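Local coordinates for protein glycosyl transferase (Staphylococcus aureus, PDB 5TZJ) that belongs to glycosyl transferase family 2, carries a TarS-type linker region and binds uridine-diphosphate-N-acetylglucosamine, at residues A[275-286]-A[301-312]. Numbering follows the deposited sequence.
Sequences INALGDFIQAVP and LHYARAKDIDNY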
ATOM      1  N   ILE A 275      20.732   0.649   7.396  1.00 14.14           N
ATOM      2  CA  ILE A 275      20.884   2.106   7.355  1.00 16.96           C
ATOM      3  C   ILE A 275      21.401   2.558   5.993  1.00 20.39           C
ATOM      4  O   ILE A 275      21.061   3.650   5.509  1.00 21.28           O
ATOM      5  CB  ILE A 275      21.781   2.612   8.519  1.00 22.79           C
ATOM      6  CG1 ILE A 275      21.573   4.119   8.818  1.00 21.99           C
ATOM      7  CG2 ILE A 275      23.294   2.399   8.241  1.00 22.04           C
ATOM      8  CD1 ILE A 275      20.320   4.452   9.723  1.00 21.40           C
ATOM      9  N   ASN A 276      22.198   1.726   5.311  1.00 21.14           N
ATOM     10  CA  ASN A 276      22.599   2.106   3.972  1.00 18.64           C
ATOM     11  C   ASN A 276      21.377   2.148   3.031  1.00 18.90           C
ATOM     12  O   ASN A 276      21.215   3.094   2.252  1.00 19.42           O
ATOM     13  CB  ASN A 276      23.704   1.162   3.492  1.00 23.07           C
ATOM     14  CG  ASN A 276      25.023   1.389   4.266  1.00 36.23           C
ATOM     15  OD1 ASN A 276      25.309   2.506   4.736  1.00 37.01           O
ATOM     16  ND2 ASN A 276      25.822   0.332   4.414  1.00 42.27           N
ATOM     17  N   ALA A 277      20.496   1.165   3.105  1.00 17.98           N
ATOM     18  CA  ALA A 277      19.323   1.190   2.214  1.00 17.25           C
ATOM     19  C   ALA A 277      18.335   2.292   2.615  1.00 17.23           C
ATOM     20  O   ALA A 277      17.852   3.054   1.763  1.00 17.19           O
ATOM     21  CB  ALA A 277      18.610  -0.155   2.214  1.00 17.86           C
ATOM     22  N   LEU A 278      18.009   2.381   3.914  1.00 13.02           N
ATOM     23  CA  LEU A 278      17.151   3.481   4.353  1.00 19.02           C
ATOM     24  C   LEU A 278      17.757   4.833   3.997  1.00 19.26           C
ATOM     25  O   LEU A 278      17.049   5.751   3.571  1.00 17.12           O
ATOM     26  CB  LEU A 278      16.899   3.373   5.861  1.00 18.71           C
ATOM     27  CG  LEU A 278      16.157   4.554   6.524  1.00 18.11           C
ATOM     28  CD1 LEU A 278      14.693   4.498   6.063  1.00 14.50           C
ATOM     29  CD2 LEU A 278      16.253   4.306   8.036  1.00 18.03           C
ATOM     30  N   GLY A 279      19.064   5.009   4.188  1.00 18.21           N
ATOM     31  CA  GLY A 279      19.628   6.306   3.857  1.00 16.81           C
ATOM     32  C   GLY A 279      19.502   6.634   2.365  1.00 21.03           C
ATOM     33  O   GLY A 279      19.345   7.801   1.985  1.00 22.81           O
ATOM     34  N   ASP A 280      19.604   5.623   1.489  1.00 19.74           N
ATOM     35  CA  ASP A 280      19.438   5.902   0.049  1.00 20.98           C
ATOM     36  C   ASP A 280      18.029   6.404  -0.248  1.00 24.19           C
ATOM     37  O   ASP A 280      17.822   7.195  -1.182  1.00 21.09           O
ATOM     38  CB  ASP A 280      19.714   4.657  -0.819  1.00 21.89           C
ATOM     39  CG  ASP A 280      21.187   4.342  -0.962  1.00 27.14           C
ATOM     40  OD1 ASP A 280      22.020   5.210  -0.666  1.00 25.22           O
ATOM     41  OD2 ASP A 280      21.522   3.200  -1.396  1.00 33.20           O
ATOM     42  N   PHE A 281      17.051   5.961   0.545  1.00 20.32           N
ATOM     43  CA  PHE A 281      15.683   6.451   0.411  1.00 19.33           C
ATOM     44  C   PHE A 281      15.570   7.871   1.002  1.00 20.33           C
ATOM     45  O   PHE A 281      15.105   8.805   0.314  1.00 19.09           O
ATOM     46  CB  PHE A 281      14.749   5.448   1.092  1.00 20.77           C
ATOM     47  CG  PHE A 281      13.412   6.010   1.633  1.00 18.98           C
ATOM     48  CD1 PHE A 281      12.601   6.828   0.864  1.00 19.00           C
ATOM     49  CD2 PHE A 281      12.945   5.574   2.881  1.00 16.85           C
ATOM     50  CE1 PHE A 281      11.354   7.276   1.343  1.00 17.07           C
ATOM     51  CE2 PHE A 281      11.707   5.978   3.375  1.00 19.21           C
ATOM     52  CZ  PHE A 281      10.894   6.818   2.601  1.00 20.69           C
ATOM     53  N   ILE A 282      16.091   8.071   2.216  1.00 14.74           N
ATOM     54  CA  ILE A 282      15.971   9.412   2.834  1.00 16.20           C
ATOM     55  C   ILE A 282      16.783  10.451   2.063  1.00 19.49           C
ATOM     56  O   ILE A 282      16.391  11.618   2.007  1.00 20.25           O
ATOM     57  CB  ILE A 282      16.351   9.319   4.319  1.00 18.81           C
ATOM     58  CG1 ILE A 282      15.456   8.273   4.974  1.00 15.22           C
ATOM     59  CG2 ILE A 282      16.168  10.702   5.070  1.00 21.20           C
ATOM     60  CD1 ILE A 282      13.925   8.577   4.700  1.00 15.48           C
ATOM     61  N   GLN A 283      17.842  10.036   1.338  1.00 19.30           N
ATOM     62  CA  GLN A 283      18.618  11.007   0.577  1.00 21.06           C
ATOM     63  C   GLN A 283      17.862  11.549  -0.625  1.00 19.31           C
ATOM     64  O   GLN A 283      18.194  12.630  -1.134  1.00 17.54           O
ATOM     65  CB  GLN A 283      19.972  10.395   0.170  1.00 29.84           C
ATOM     66  CG  GLN A 283      20.968  10.505   1.353  1.00 36.32           C
ATOM     67  CD  GLN A 283      22.300   9.779   1.160  1.00 41.13           C
ATOM     68  OE1 GLN A 283      22.661   9.369   0.064  1.00 38.18           O
ATOM     69  NE2 GLN A 283      23.033   9.614   2.255  1.00 42.16           N
ATOM     70  N   ALA A 284      16.828  10.871  -1.054  1.00 17.93           N
ATOM     71  CA  ALA A 284      15.955  11.438  -2.062  1.00 23.06           C
ATOM     72  C   ALA A 284      14.966  12.453  -1.494  1.00 22.12           C
ATOM     73  O   ALA A 284      14.288  13.095  -2.300  1.00 23.42           O
ATOM     74  CB  ALA A 284      15.146  10.315  -2.743  1.00 19.05           C
ATOM     75  N   VAL A 285      14.843  12.551  -0.169  1.00 17.59           N
ATOM     76  CA  VAL A 285      13.940  13.495   0.491  1.00 20.62           C
ATOM     77  C   VAL A 285      14.712  14.783   0.765  1.00 21.63           C
ATOM     78  O   VAL A 285      15.696  14.750   1.515  1.00 21.56           O
ATOM     79  CB  VAL A 285      13.369  12.890   1.785  1.00 21.50           C
ATOM     80  CG1 VAL A 285      12.510  13.916   2.603  1.00 19.25           C
ATOM     81  CG2 VAL A 285      12.545  11.596   1.476  1.00 23.75           C
ATOM     82  N   PRO A 286      14.375  15.906   0.138  1.00 22.92           N
ATOM     83  CA  PRO A 286      15.096  17.149   0.464  1.00 22.21           C
ATOM     84  C   PRO A 286      14.937  17.469   1.945  1.00 21.26           C
ATOM     85  O   PRO A 286      13.858  17.329   2.502  1.00 16.86           O
ATOM     86  CB  PRO A 286      14.411  18.219  -0.402  1.00 20.71           C
ATOM     87  CG  PRO A 286      13.746  17.434  -1.529  1.00 21.41           C
ATOM     88  CD  PRO A 286      13.307  16.128  -0.843  1.00 19.73           C
ATOM     89  N   LEU A 301      15.300  11.053  10.518  1.00 20.87           N
ATOM     90  CA  LEU A 301      15.625  11.501   9.160  1.00 18.33           C
ATOM     91  C   LEU A 301      17.050  12.021   9.099  1.00 20.94           C
ATOM     92  O   LEU A 301      17.784  11.731   8.145  1.00 19.33           O
ATOM     93  CB  LEU A 301      14.646  12.578   8.694  1.00 17.10           C
ATOM     94  CG  LEU A 301      13.183  12.134   8.605  1.00 22.02           C
ATOM     95  CD1 LEU A 301      12.296  13.297   8.324  1.00 20.82           C
ATOM     96  CD2 LEU A 301      13.033  11.106   7.484  1.00 25.13           C
ATOM     97  N   HIS A 302      17.444  12.830  10.092  1.00 20.07           N
ATOM     98  CA  HIS A 302      18.817  13.347  10.164  1.00 18.96           C
ATOM     99  C   HIS A 302      19.852  12.229  10.093  1.00 18.67           C
ATOM    100  O   HIS A 302      20.733  12.234   9.225  1.00 20.17           O
ATOM    101  CB  HIS A 302      19.009  14.145  11.460  1.00 19.66           C
ATOM    102  CG  HIS A 302      20.364  14.751  11.592  1.00 17.42           C
ATOM    103  ND1 HIS A 302      20.695  15.963  11.005  1.00 21.99           N
ATOM    104  CD2 HIS A 302      21.479  14.318  12.231  1.00 18.13           C
ATOM    105  CE1 HIS A 302      21.957  16.254  11.302  1.00 26.03           C
ATOM    106  NE2 HIS A 302      22.454  15.269  12.035  1.00 22.66           N
ATOM    107  N   TYR A 303      19.770  11.258  11.001  1.00 18.99           N
ATOM    108  CA  TYR A 303      20.812  10.227  11.066  1.00 19.11           C
ATOM    109  C   TYR A 303      20.686   9.190   9.944  1.00 17.90           C
ATOM    110  O   TYR A 303      21.692   8.612   9.537  1.00 17.99           O
ATOM    111  CB  TYR A 303      20.785   9.570  12.452  1.00 17.22           C
ATOM    112  CG  TYR A 303      21.277  10.576  13.498  1.00 21.24           C
ATOM    113  CD1 TYR A 303      22.526  11.174  13.355  1.00 24.19           C
ATOM    114  CD2 TYR A 303      20.467  10.959  14.576  1.00 21.75           C
ATOM    115  CE1 TYR A 303      22.998  12.119  14.273  1.00 24.51           C
ATOM    116  CE2 TYR A 303      20.923  11.923  15.499  1.00 27.61           C
ATOM    117  CZ  TYR A 303      22.185  12.475  15.355  1.00 27.53           C
ATOM    118  OH  TYR A 303      22.619  13.424  16.268  1.00 25.88           O
ATOM    119  N   ALA A 304      19.476   8.964   9.416  1.00 17.88           N
ATOM    120  CA  ALA A 304      19.346   8.134   8.226  1.00 16.08           C
ATOM    121  C   ALA A 304      20.046   8.786   7.035  1.00 21.31           C
ATOM    122  O   ALA A 304      20.808   8.128   6.291  1.00 17.97           O
ATOM    123  CB  ALA A 304      17.837   7.874   7.914  1.00 15.02           C
ATOM    124  N   ARG A 305      19.809  10.091   6.842  1.00 18.30           N
ATOM    125  CA  ARG A 305      20.426  10.781   5.724  1.00 22.75           C
ATOM    126  C   ARG A 305      21.956  10.754   5.828  1.00 29.17           C
ATOM    127  O   ARG A 305      22.654  10.616   4.804  1.00 24.72           O
ATOM    128  CB  ARG A 305      19.894  12.213   5.656  1.00 24.60           C
ATOM    129  CG  ARG A 305      20.069  12.875   4.273  1.00 27.03           C
ATOM    130  CD  ARG A 305      19.296  14.178   4.201  1.00 25.44           C
ATOM    131  NE  ARG A 305      17.845  14.081   3.941  1.00 26.17           N
ATOM    132  CZ  ARG A 305      16.942  14.438   4.861  1.00 23.66           C
ATOM    133  NH1 ARG A 305      15.641  14.394   4.618  1.00 23.90           N
ATOM    134  NH2 ARG A 305      17.367  14.787   6.058  1.00 23.76           N
ATOM    135  N   ALA A 306      22.501  10.865   7.055  1.00 23.40           N
ATOM    136  CA  ALA A 306      23.957  10.691   7.252  1.00 28.49           C
ATOM    137  C   ALA A 306      24.422   9.224   7.292  1.00 23.50           C
ATOM    138  O   ALA A 306      25.608   8.974   7.560  1.00 23.15           O
ATOM    139  CB  ALA A 306      24.389  11.364   8.550  1.00 27.58           C
ATOM    140  N   LYS A 307      23.525   8.253   7.109  1.00 16.77           N
ATOM    141  CA  LYS A 307      23.873   6.820   7.245  1.00 23.78           C
ATOM    142  C   LYS A 307      24.666   6.535   8.524  1.00 24.54           C
ATOM    143  O   LYS A 307      25.745   5.929   8.524  1.00 22.05           O
ATOM    144  CB  LYS A 307      24.609   6.332   5.990  1.00 22.77           C
ATOM    145  CG  LYS A 307      23.672   6.360   4.810  1.00 23.02           C
ATOM    146  CD  LYS A 307      24.387   5.901   3.493  1.00 23.80           C
ATOM    147  CE  LYS A 307      23.399   5.854   2.343  1.00 19.78           C
ATOM    148  NZ  LYS A 307      24.038   5.427   0.996  1.00 22.44           N
ATOM    149  N   ASP A 308      24.134   7.027   9.637  1.00 25.45           N
ATOM    150  CA  ASP A 308      24.825   6.997  10.922  1.00 24.50           C
ATOM    151  C   ASP A 308      24.027   6.078  11.862  1.00 25.06           C
ATOM    152  O   ASP A 308      23.197   6.551  12.641  1.00 17.61           O
ATOM    153  CB  ASP A 308      24.930   8.443  11.478  1.00 23.09           C
ATOM    154  CG  ASP A 308      25.632   8.527  12.842  1.00 26.33           C
ATOM    155  OD1 ASP A 308      25.951   7.492  13.484  1.00 26.85           O
ATOM    156  OD2 ASP A 308      25.868   9.677  13.268  1.00 24.19           O
ATOM    157  N   ILE A 309      24.317   4.767  11.820  1.00 24.47           N
ATOM    158  CA  ILE A 309      23.488   3.818  12.574  1.00 23.88           C
ATOM    159  C   ILE A 309      23.669   3.985  14.093  1.00 23.04           C
ATOM    160  O   ILE A 309      22.726   3.801  14.877  1.00 19.47           O
ATOM    161  CB  ILE A 309      23.794   2.385  12.125  1.00 22.23           C
ATOM    162  CG1 ILE A 309      22.821   1.416  12.817  1.00 18.44           C
ATOM    163  CG2 ILE A 309      25.266   2.044  12.416  1.00 22.60           C
ATOM    164  CD1 ILE A 309      21.353   1.536  12.342  1.00 16.50           C
ATOM    165  N   ASP A 310      24.875   4.318  14.535  1.00 23.51           N
ATOM    166  CA  ASP A 310      25.108   4.425  15.958  1.00 27.00           C
ATOM    167  C   ASP A 310      24.231   5.515  16.572  1.00 24.20           C
ATOM    168  O   ASP A 310      23.588   5.284  17.598  1.00 20.44           O
ATOM    169  CB  ASP A 310      26.583   4.707  16.211  1.00 32.70           C
ATOM    170  CG  ASP A 310      27.450   3.456  16.058  1.00 38.72           C
ATOM    171  OD1 ASP A 310      26.911   2.323  15.970  1.00 41.70           O
ATOM    172  OD2 ASP A 310      28.675   3.618  16.031  1.00 40.05           O
ATOM    173  N   ASN A 311      24.164   6.689  15.926  1.00 20.45           N
ATOM    174  CA  ASN A 311      23.257   7.756  16.390  1.00 25.27           C
ATOM    175  C   ASN A 311      21.790   7.462  16.074  1.00 27.12           C
ATOM    176  O   ASN A 311      20.911   7.768  16.902  1.00 25.73           O
ATOM    177  CB  ASN A 311      23.697   9.105  15.803  1.00 24.26           C
ATOM    178  CG  ASN A 311      24.771   9.803  16.716  1.00 25.78           C
ATOM    179  OD1 ASN A 311      24.630   9.784  17.916  1.00 28.74           O
ATOM    180  ND2 ASN A 311      25.832  10.364  16.129  1.00 26.06           N
ATOM    181  N   TYR A 312      21.501   6.802  14.941  1.00 21.43           N
ATOM    182  CA  TYR A 312      20.112   6.389  14.707  1.00 19.23           C
ATOM    183  C   TYR A 312      19.637   5.477  15.831  1.00 20.23           C
ATOM    184  O   TYR A 312      18.538   5.646  16.384  1.00 20.12           O
ATOM    185  CB  TYR A 312      19.997   5.683  13.334  1.00 17.03           C
ATOM    186  CG  TYR A 312      18.579   5.512  12.874  1.00 15.28           C
ATOM    187  CD1 TYR A 312      17.744   4.551  13.437  1.00 16.46           C
ATOM    188  CD2 TYR A 312      18.087   6.332  11.861  1.00 15.71           C
ATOM    189  CE1 TYR A 312      16.341   4.432  12.978  1.00 17.52           C
ATOM    190  CE2 TYR A 312      16.746   6.200  11.379  1.00 15.77           C
ATOM    191  CZ  TYR A 312      15.907   5.258  11.927  1.00 14.84           C
ATOM    192  OH  TYR A 312      14.589   5.237  11.415  1.00 17.15           O
TER
HETATM  193  O   HOH W   1      25.484   8.002   1.003  1.00 44.14           O
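Ala304 sets its methyl group between Leu278 and Ile282, its CB 3.8 Å from Ile282 CG1, where helical segments 275-282 and 301-305 cross at -108°. Gly279 lets the backbones close in: its CA lies 3.3 Å from Ala304 O. Further along, Ile275 reaches past Tyr312 with CD1, 3.6 Å from Tyr312 CD2, because CG1 stands anti to the backbone N (chi1 -160°); its CG2 branch meets Ile309.

The other flank is polar. Lys307, fully extended beyond CG, lays its methylene chain over the backbone of helix 271-282, and its NZ meets Asp280 OD1 at 2.6 Å, a salt bridge in which OD1 is approached from above the carboxylate plane. One water accepts from both Lys307 NZ and Gln283 NE2. The same Gln283 amide gives a nearly straight bond, 2.8 Å from NE2 to Arg305 O, within the carbonyl plane. The bend of Arg305 at chi3 (-80°) carries its guanidinium to where Ile282 CG2 lies over one face and Val285 O near its edge; the bonds to Ile282 O and Val285 O are weak, and Asp290 holds NH2 in a salt bridge.

A Schellman motif at Lys307 and the Asp308 N-cap turn the chain into helix 309-321, while Phe262 packs against Ile275, Ile309 and Tyr312. Within this linker region, an apolar centre thus joins three helices, and the charged and amide groups line its more exposed rim.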